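Endolysin (Clostridium phage phiCD27, PDB 3QAY) probably cleaves the amide bond between N-acetylmuramic acid and L-alanine in the cell-wall peptidoglycan of Clostridium difficile, as a zinc-dependent phage amidase. Local coordinates at residues Ile6-Ser11 with Ser33-Leu38; Gly23-Tyr28 with Leu84-Ser89; Val98-Asn103 with Glu107-Ile112. One frame throughout, in Å; residues are numbered along the deposited sequence.

Overall arrangement
All three contacts pack a helix, or the loop leading into one, against a single mixed six-stranded sheet. Contacts 1 and 2 share helix 27-44 and use the neighbouring parallel strands 3-8 and 80-87; their centres lie 12 Å apart, their segments alternate along the chain, and together they supply all three protein ligands of the zinc ion. Contact 3 follows both in sequence, joining strand 96-100 to helix 103-116, with its centre 18 Å from that of contact 1 and 20 Å from that of contact 2. The metal site thus sits at the strand ends of the first two contacts, while the third packs a different helix on the same sheet, with the Val-98 side chain about 13 Å from the zinc ion.

Contact 1: Ile6-Ser11 with Ser33-Leu38; sequences ITVGHS and SLAPVL. With ZN (zinc ion), chain E.
Ile-6 and Val-8, alternate residues of strand 3-8, turn their side chains to helix 27-44 and meet Ala-35 and Leu-38 there. Between strand and helix the side-chain contacts are apolar, and no hydrogen bond joins the segments. Val-8 brings its CG2 to 3.6 Å from the CB of Ala-35. The other methyl, CG1, takes the place anti to the backbone N (chi1 168°), which leaves CG2 as the branch facing the helix. Ile-6 uses two branches. Its CG2 lies 4.1 Å from the same Ala-35 CB, and its extended arm carries CD1 past the alanine to 3.7 Å from Leu-38 CG. CD1 also lies 3.8 Å from Ala-35 O and touches Leu-38 CD2 as well as CG. The axes of the short strand and helix segments approach to 8.9 Å, running antiparallel at 171°; a methyl-sized side chain at Ala-35 is consistent with this spacing. Leu-84 of strand 80-87 adds to the apolar cluster, as do Val-49 and Val-51 of strand 48-52.

Metal binding forms the second kind of interaction. Beyond the strand end, past Gly-9, His-10 gives NE2 to the zinc ion at 2.0 Å; a water 2.4 Å from the metal is a further ligand. Glu-27 and His-85 complete the protein ligands. The packing belongs to the beta-alpha-beta unit of strand 3-8, helix 27-44 and strand 48-52. Between these two segments it is apolar, with no directional bond, while the zinc ion ties the loop after the strand to Glu-27 at the start of the helix.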
loop_
_atom_site.group_PDB
_atom_site.type_symbol
_atom_site.label_atom_id
_atom_site.label_comp_id
_atom_site.label_asym_id
_atom_site.label_seq_id
_atom_site.Cartn_x
_atom_site.Cartn_y
_atom_site.Cartn_z
ATOM N N ILE A 6 -4.335 7.086 2.152
ATOM C CA ILE A 6 -3.975 5.890 1.402
ATOM C C ILE A 6 -3.790 6.291 -0.054
ATOM O O ILE A 6 -4.736 6.755 -0.695
ATOM C CB ILE A 6 -5.060 4.789 1.472
ATOM C CG1 ILE A 6 -5.308 4.353 2.913
ATOM C CG2 ILE A 6 -4.644 3.566 0.647
ATOM C CD1 ILE A 6 -6.510 3.419 3.059
ATOM N N THR A 7 -2.569 6.148 -0.562
ATOM C CA THR A 7 -2.325 6.322 -1.982
ATOM C C THR A 7 -2.251 4.956 -2.653
ATOM O O THR A 7 -1.760 3.997 -2.064
ATOM C CB THR A 7 -1.034 7.100 -2.264
ATOM O OG1 THR A 7 0.082 6.420 -1.690
ATOM C CG2 THR A 7 -1.114 8.504 -1.693
ATOM N N VAL A 8 -2.775 4.870 -3.874
ATOM C CA VAL A 8 -2.601 3.691 -4.706
ATOM C C VAL A 8 -1.396 3.932 -5.605
ATOM O O VAL A 8 -1.330 4.937 -6.315
ATOM C CB VAL A 8 -3.853 3.406 -5.555
ATOM C CG1 VAL A 8 -3.563 2.369 -6.631
ATOM C CG2 VAL A 8 -5.009 2.961 -4.647
ATOM N N GLY A 9 -0.438 3.012 -5.552
ATOM C CA GLY A 9 0.751 3.097 -6.370
ATOM C C GLY A 9 0.450 2.946 -7.847
ATOM O O GLY A 9 -0.494 2.251 -8.235
ATOM N N HIS A 10 1.249 3.632 -8.662
ATOM C CA HIS A 10 1.202 3.545 -10.122
ATOM C C HIS A 10 -0.026 4.227 -10.712
ATOM O O HIS A 10 -0.780 4.883 -9.994
ATOM C CB HIS A 10 1.341 2.088 -10.558
ATOM C CG HIS A 10 2.498 1.400 -9.909
ATOM N ND1 HIS A 10 3.805 1.680 -10.243
ATOM C CD2 HIS A 10 2.550 0.491 -8.908
ATOM C CE1 HIS A 10 4.612 0.945 -9.500
ATOM N NE2 HIS A 10 3.876 0.214 -8.681
ATOM N N SER A 11 -0.192 4.104 -12.028
ATOM C CA SER A 11 -1.292 4.743 -12.747
ATOM C C SER A 11 -1.473 4.145 -14.137
ATOM O O SER A 11 -0.642 3.375 -14.615
ATOM C CB SER A 11 -1.023 6.242 -12.891
ATOM O OG SER A 11 0.130 6.482 -13.683
ATOM N N SER A 33 -8.789 -1.663 -6.030
ATOM C CA SER A 33 -9.885 -2.370 -5.357
ATOM C C SER A 33 -9.702 -2.467 -3.841
ATOM O O SER A 33 -10.658 -2.299 -3.100
ATOM C CB SER A 33 -10.064 -3.778 -5.941
ATOM O OG SER A 33 -10.620 -3.715 -7.240
ATOM N N LEU A 34 -8.483 -2.753 -3.391
ATOM C CA LEU A 34 -8.177 -2.855 -1.954
ATOM C C LEU A 34 -8.312 -1.530 -1.183
ATOM O O LEU A 34 -8.796 -1.507 -0.052
ATOM C CB LEU A 34 -6.752 -3.382 -1.763
ATOM C CG LEU A 34 -6.264 -3.517 -0.312
ATOM C CD1 LEU A 34 -7.174 -4.458 0.458
ATOM C CD2 LEU A 34 -4.810 -4.000 -0.283
ATOM N N ALA A 35 -7.853 -0.439 -1.791
ATOM C CA ALA A 35 -7.755 0.858 -1.104
ATOM C C ALA A 35 -9.036 1.275 -0.360
ATOM O O ALA A 35 -8.969 1.607 0.820
ATOM C CB ALA A 35 -7.312 1.956 -2.083
ATOM N N PRO A 36 -10.201 1.258 -1.043
ATOM C CA PRO A 36 -11.467 1.614 -0.386
ATOM C C PRO A 36 -11.915 0.639 0.705
ATOM O O PRO A 36 -12.539 1.055 1.673
ATOM C CB PRO A 36 -12.473 1.635 -1.536
ATOM C CG PRO A 36 -11.853 0.863 -2.616
ATOM C CD PRO A 36 -10.388 1.048 -2.488
ATOM N N VAL A 37 -11.590 -0.639 0.555
ATOM C CA VAL A 37 -11.863 -1.627 1.601
ATOM C C VAL A 37 -10.974 -1.359 2.828
ATOM O O VAL A 37 -11.446 -1.420 3.976
ATOM C CB VAL A 37 -11.644 -3.059 1.085
ATOM C CG1 VAL A 37 -11.833 -4.081 2.211
ATOM C CG2 VAL A 37 -12.592 -3.354 -0.075
ATOM N N LEU A 38 -9.701 -1.054 2.582
ATOM C CA LEU A 38 -8.759 -0.710 3.657
ATOM C C LEU A 38 -9.211 0.540 4.413
ATOM O O LEU A 38 -9.177 0.571 5.639
ATOM C CB LEU A 38 -7.345 -0.493 3.098
ATOM C CG LEU A 38 -6.218 -0.163 4.083
ATOM C CD1 LEU A 38 -6.111 -1.231 5.179
ATOM C CD2 LEU A 38 -4.877 0.004 3.370
HETATM ZN ZN ZN E . 4.458 -0.970 -7.173
HETATM O O HOH W 1 6.515 0.285 -7.464
#

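Contact 2: Gly23-Tyr28 with Leu84-Ser89; sequences GVVNEY and LHLNAS. With ZN (zinc ion), chain E.
The zinc site of this amidase domain lies where the start of helix 27-44 meets the end of strand 80-87, and Glu-27 and His-85 give it two of its three protein ligands. Glu-27 OE2 binds the zinc ion at 2.1 Å and His-85 ND1 at 2.0 Å; His-10 and a water bind it too. OE2 and ND1 stand 3.0 Å apart because they share the metal, and no hydrogen bond joins them. The glutamate reaches the site with CG anti to its own N (chi1 167°) and an extended chain beyond, sliding past Leu-86 in the opposite direction with CG 3.8 Å from Leu-86 CB.

OE2 has a second grip: Leu-86 N donates to it at 3.0 Å, fairly straight at 160° but coming from above the carboxylate plane, 57° out of it. The other oxygen, OE1, accepts from the backbone N of Ala-21. On the histidine, NE2 is bonded to Glu-83 OE1; together with the zinc bond at ND1, this second-shell carboxylate restrains the rotation of the ring. The His-10 ring meets that of His-85 with the planes nearly perpendicular.

Apolar packing flanks the site. Leu-86 CD1 comes within 3.9 Å of Val-25 CG1, the two side chains crossing at about a right angle, and Tyr-155 of helix 152-175 touches Val-25.

Both ligands are therefore held by bonds apart from the metal: two backbone N-H groups orient the glutamate oxygens, and Glu-83 probably makes the His-85 imidazole a more electron-rich donor to zinc.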
loop_
_atom_site.group_PDB
_atom_site.type_symbol
_atom_site.label_atom_id
_atom_site.label_comp_id
_atom_site.label_asym_id
_atom_site.label_seq_id
_atom_site.Cartn_x
_atom_site.Cartn_y
_atom_site.Cartn_z
ATOM N N GLY A 23 1.185 -9.495 -13.331
ATOM C CA GLY A 23 1.437 -10.930 -13.340
ATOM C C GLY A 23 0.145 -11.720 -13.401
ATOM O O GLY A 23 -0.655 -11.537 -14.322
ATOM N N VAL A 24 -0.073 -12.591 -12.415
ATOM C CA VAL A 24 -1.343 -13.307 -12.307
ATOM C C VAL A 24 -2.490 -12.345 -11.934
ATOM O O VAL A 24 -3.660 -12.651 -12.157
ATOM C CB VAL A 24 -1.258 -14.494 -11.321
ATOM C CG1 VAL A 24 -0.193 -15.480 -11.797
ATOM C CG2 VAL A 24 -0.975 -14.014 -9.898
ATOM N N VAL A 25 -2.140 -11.183 -11.387
ATOM C CA VAL A 25 -3.084 -10.088 -11.200
ATOM C C VAL A 25 -2.366 -8.774 -11.501
ATOM O O VAL A 25 -1.150 -8.670 -11.323
ATOM C CB VAL A 25 -3.653 -10.068 -9.759
ATOM C CG1 VAL A 25 -2.545 -9.787 -8.741
ATOM C CG2 VAL A 25 -4.810 -9.057 -9.643
ATOM N N ASN A 26 -3.104 -7.778 -11.986
ATOM C CA ASN A 26 -2.513 -6.465 -12.203
ATOM C C ASN A 26 -2.393 -5.748 -10.868
ATOM O O ASN A 26 -3.354 -5.692 -10.101
ATOM C CB ASN A 26 -3.332 -5.636 -13.195
ATOM C CG ASN A 26 -2.621 -4.361 -13.602
ATOM O OD1 ASN A 26 -1.780 -4.355 -14.516
ATOM N ND2 ASN A 26 -2.954 -3.273 -12.932
ATOM N N GLU A 27 -1.209 -5.213 -10.593
ATOM C CA GLU A 27 -0.930 -4.554 -9.321
ATOM C C GLU A 27 -1.838 -3.345 -9.110
ATOM O O GLU A 27 -2.500 -3.239 -8.080
ATOM C CB GLU A 27 0.537 -4.131 -9.257
ATOM C CG GLU A 27 0.864 -3.173 -8.135
ATOM C CD GLU A 27 2.316 -2.760 -8.106
ATOM O OE1 GLU A 27 3.073 -3.088 -9.048
ATOM O OE2 GLU A 27 2.698 -2.085 -7.132
ATOM N N TYR A 28 -1.863 -2.441 -10.087
ATOM C CA TYR A 28 -2.664 -1.219 -9.978
ATOM C C TYR A 28 -4.137 -1.522 -9.724
ATOM O O TYR A 28 -4.740 -0.950 -8.811
ATOM C CB TYR A 28 -2.509 -0.359 -11.231
ATOM C CG TYR A 28 -3.455 0.818 -11.300
ATOM C CD1 TYR A 28 -3.177 2.004 -10.625
ATOM C CD2 TYR A 28 -4.624 0.749 -12.050
ATOM C CE1 TYR A 28 -4.044 3.095 -10.699
ATOM C CE2 TYR A 28 -5.496 1.825 -12.121
ATOM C CZ TYR A 28 -5.203 2.992 -11.448
ATOM O OH TYR A 28 -6.071 4.061 -11.525
ATOM N N LEU A 84 -0.073 1.647 -1.333
ATOM C CA LEU A 84 -0.327 0.248 -1.603
ATOM C C LEU A 84 0.355 -0.167 -2.888
ATOM O O LEU A 84 0.141 0.443 -3.955
ATOM C CB LEU A 84 -1.836 -0.002 -1.713
ATOM C CG LEU A 84 -2.653 0.276 -0.449
ATOM C CD1 LEU A 84 -4.132 0.010 -0.699
ATOM C CD2 LEU A 84 -2.137 -0.571 0.700
ATOM N N HIS A 85 1.179 -1.205 -2.768
ATOM C CA HIS A 85 1.828 -1.857 -3.892
ATOM C C HIS A 85 1.669 -3.371 -3.803
ATOM O O HIS A 85 1.245 -3.918 -2.780
ATOM C CB HIS A 85 3.323 -1.522 -3.913
ATOM C CG HIS A 85 3.619 -0.119 -4.340
ATOM N ND1 HIS A 85 4.021 0.200 -5.619
ATOM C CD2 HIS A 85 3.565 1.051 -3.661
ATOM C CE1 HIS A 85 4.208 1.505 -5.707
ATOM N NE2 HIS A 85 3.931 2.047 -4.535
ATOM N N LEU A 86 1.995 -4.027 -4.912
ATOM C CA LEU A 86 2.243 -5.453 -4.940
ATOM C C LEU A 86 3.653 -5.617 -5.489
ATOM O O LEU A 86 4.132 -4.778 -6.267
ATOM C CB LEU A 86 1.234 -6.192 -5.827
ATOM C CG LEU A 86 -0.223 -6.303 -5.367
ATOM C CD1 LEU A 86 -1.020 -7.194 -6.316
ATOM C CD2 LEU A 86 -0.348 -6.825 -3.939
ATOM N N ASN A 87 4.312 -6.686 -5.066
ATOM C CA ASN A 87 5.692 -6.946 -5.423
ATOM C C ASN A 87 5.759 -7.768 -6.697
ATOM O O ASN A 87 4.736 -8.227 -7.213
ATOM C CB ASN A 87 6.396 -7.683 -4.272
ATOM C CG ASN A 87 7.797 -7.160 -3.995
ATOM O OD1 ASN A 87 8.540 -6.807 -4.915
ATOM N ND2 ASN A 87 8.169 -7.119 -2.713
ATOM N N ALA A 88 6.975 -7.935 -7.203
ATOM C CA ALA A 88 7.221 -8.747 -8.376
ATOM C C ALA A 88 8.688 -9.153 -8.426
ATOM O O ALA A 88 9.558 -8.444 -7.920
ATOM C CB ALA A 88 6.836 -7.983 -9.640
ATOM N N SER A 89 8.951 -10.311 -9.021
ATOM C CA SER A 89 10.310 -10.750 -9.289
ATOM C C SER A 89 10.289 -11.503 -10.620
ATOM O O SER A 89 10.008 -10.902 -11.661
ATOM C CB SER A 89 10.841 -11.610 -8.133
ATOM O OG SER A 89 10.107 -12.819 -7.990
HETATM ZN ZN ZN E . 4.458 -0.970 -7.173
HETATM O O HOH W 1 6.515 0.285 -7.464
#

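Contact 3: Val98-Asn103 with Glu107-Ile112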
loop_
_atom_site.group_PDB
_atom_site.type_symbol
_atom_site.label_atom_id
_atom_site.label_comp_id
_atom_site.label_asym_id
_atom_site.label_seq_id
_atom_site.Cartn_x
_atom_site.Cartn_y
_atom_site.Cartn_z
ATOM N N VAL A 98 7.260 -4.328 3.946
ATOM C CA VAL A 98 6.836 -2.939 4.140
ATOM C C VAL A 98 8.059 -2.011 4.177
ATOM O O VAL A 98 8.983 -2.220 4.970
ATOM C CB VAL A 98 5.987 -2.772 5.429
ATOM C CG1 VAL A 98 5.632 -1.306 5.665
ATOM C CG2 VAL A 98 4.722 -3.638 5.364
ATOM N N LEU A 99 8.055 -0.995 3.312
ATOM C CA LEU A 99 9.166 -0.044 3.233
ATOM C C LEU A 99 8.857 1.190 4.070
ATOM O O LEU A 99 7.717 1.666 4.091
ATOM C CB LEU A 99 9.449 0.340 1.776
ATOM C CG LEU A 99 9.546 -0.841 0.801
ATOM C CD1 LEU A 99 9.960 -0.378 -0.600
ATOM C CD2 LEU A 99 10.514 -1.894 1.321
ATOM N N TYR A 100 9.865 1.687 4.781
ATOM C CA TYR A 100 9.684 2.805 5.699
ATOM C C TYR A 100 10.879 3.759 5.635
ATOM O O TYR A 100 11.917 3.441 5.034
ATOM C CB TYR A 100 9.477 2.297 7.129
ATOM C CG TYR A 100 10.716 1.663 7.712
ATOM C CD1 TYR A 100 11.648 2.425 8.404
ATOM C CD2 TYR A 100 10.965 0.303 7.556
ATOM C CE1 TYR A 100 12.794 1.850 8.931
ATOM C CE2 TYR A 100 12.108 -0.283 8.088
ATOM C CZ TYR A 100 13.016 0.501 8.778
ATOM O OH TYR A 100 14.154 -0.064 9.296
ATOM N N TYR A 101 10.712 4.921 6.267
ATOM C CA TYR A 101 11.686 6.019 6.189
ATOM C C TYR A 101 12.298 6.396 7.531
ATOM O O TYR A 101 13.426 6.863 7.573
ATOM C CB TYR A 101 11.018 7.259 5.586
ATOM C CG TYR A 101 11.978 8.389 5.270
ATOM C CD1 TYR A 101 12.786 8.335 4.154
ATOM C CD2 TYR A 101 12.078 9.499 6.098
ATOM C CE1 TYR A 101 13.674 9.351 3.852
ATOM C CE2 TYR A 101 12.964 10.530 5.813
ATOM C CZ TYR A 101 13.762 10.445 4.679
ATOM O OH TYR A 101 14.639 11.450 4.363
ATOM N N SER A 102 11.554 6.199 8.617
ATOM C CA SER A 102 11.951 6.681 9.937
ATOM C C SER A 102 11.746 5.617 11.010
ATOM O O SER A 102 11.180 4.554 10.753
ATOM C CB SER A 102 11.109 7.900 10.295
ATOM O OG SER A 102 9.733 7.557 10.296
ATOM N N ASN A 103 12.192 5.922 12.224
ATOM C CA ASN A 103 11.967 5.029 13.355
ATOM C C ASN A 103 10.476 4.855 13.656
ATOM O O ASN A 103 10.045 3.772 14.054
ATOM C CB ASN A 103 12.711 5.522 14.605
ATOM C CG ASN A 103 14.224 5.328 14.510
ATOM O OD1 ASN A 103 14.715 4.432 13.815
ATOM N ND2 ASN A 103 14.966 6.167 15.220
ATOM N N GLU A 107 8.066 1.231 13.317
ATOM C CA GLU A 107 7.114 0.629 14.259
ATOM C C GLU A 107 5.895 0.086 13.525
ATOM O O GLU A 107 5.521 -1.078 13.700
ATOM C CB GLU A 107 6.644 1.639 15.303
ATOM C CG GLU A 107 7.707 2.116 16.268
ATOM C CD GLU A 107 7.105 2.933 17.397
ATOM O OE1 GLU A 107 7.178 4.184 17.355
ATOM O OE2 GLU A 107 6.527 2.313 18.315
ATOM N N TYR A 108 5.272 0.943 12.719
ATOM C CA TYR A 108 4.160 0.538 11.856
ATOM C C TYR A 108 4.555 -0.631 10.957
ATOM O O TYR A 108 3.863 -1.654 10.916
ATOM C CB TYR A 108 3.701 1.708 10.976
ATOM C CG TYR A 108 2.980 2.825 11.703
ATOM C CD1 TYR A 108 1.830 2.574 12.454
ATOM C CD2 TYR A 108 3.421 4.140 11.613
ATOM C CE1 TYR A 108 1.157 3.602 13.107
ATOM C CE2 TYR A 108 2.756 5.172 12.268
ATOM C CZ TYR A 108 1.625 4.898 13.012
ATOM O OH TYR A 108 0.967 5.921 13.661
ATOM N N ALA A 109 5.670 -0.477 10.242
ATOM C CA ALA A 109 6.113 -1.472 9.256
ATOM C C ALA A 109 6.238 -2.880 9.845
ATOM O O ALA A 109 5.755 -3.850 9.251
ATOM C CB ALA A 109 7.428 -1.036 8.601
ATOM N N THR A 110 6.851 -2.984 11.022
ATOM C CA THR A 110 7.090 -4.279 11.673
ATOM C C THR A 110 5.784 -4.973 12.058
ATOM O O THR A 110 5.620 -6.174 11.846
ATOM C CB THR A 110 7.973 -4.106 12.929
ATOM O OG1 THR A 110 9.223 -3.505 12.556
ATOM C CG2 THR A 110 8.239 -5.448 13.600
ATOM N N ARG A 111 4.849 -4.207 12.608
ATOM C CA ARG A 111 3.565 -4.759 13.009
ATOM C C ARG A 111 2.735 -5.195 11.798
ATOM O O ARG A 111 2.142 -6.268 11.816
ATOM C CB ARG A 111 2.793 -3.761 13.875
ATOM C CG ARG A 111 3.445 -3.490 15.234
ATOM C CD ARG A 111 2.480 -2.778 16.185
ATOM N NE ARG A 111 1.912 -1.565 15.585
ATOM C CZ ARG A 111 2.340 -0.319 15.796
ATOM N NH1 ARG A 111 3.358 -0.065 16.618
ATOM N NH2 ARG A 111 1.732 0.692 15.185
ATOM N N ILE A 112 2.710 -4.380 10.747
ATOM C CA ILE A 112 2.039 -4.763 9.500
ATOM C C ILE A 112 2.633 -6.065 8.960
ATOM O O ILE A 112 1.908 -7.000 8.614
ATOM C CB ILE A 112 2.166 -3.678 8.421
ATOM C CG1 ILE A 112 1.372 -2.431 8.808
ATOM C CG2 ILE A 112 1.670 -4.203 7.083
ATOM C CD1 ILE A 112 1.740 -1.216 8.014
#
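Val-98 sets its two methyls against different residues of helix 103-116. CG1, placed anti to the backbone N (chi1 176°), presses on Ala-109 CB at 3.5 Å, tighter than usual for two carbons, while CG2 meets Ile-112 CG2, also at 3.5 Å. The valine and isoleucine side chains cross at about a right angle, branch against branch. Tyr-100, two residues along the strand, approaches the same alanine from another direction, its CD2 lying 3.9 Å from Ala-109 CB. The methyl of Ala-109 is thus shared between an aliphatic branch and an aromatic ring.

At the helix start the contact becomes backbone: Glu-107 N makes a weak hydrogen bond of 3.3 Å to Asn-103 O in the first turn. Ser-102 is the N-cap, its OG bonded to Gly-105 N.

The strand and helix axes run antiparallel at 174°, 8.0 Å apart, within the beta-alpha-beta unit completed by strand 122-127. Ala-125 of that strand touches both Tyr-100 and Ala-109, whereas Ile-144 of strand 140-148 touches Val-98 and Ile-112, so the helix lies over three neighbouring strands, with strand 96-100 in the middle.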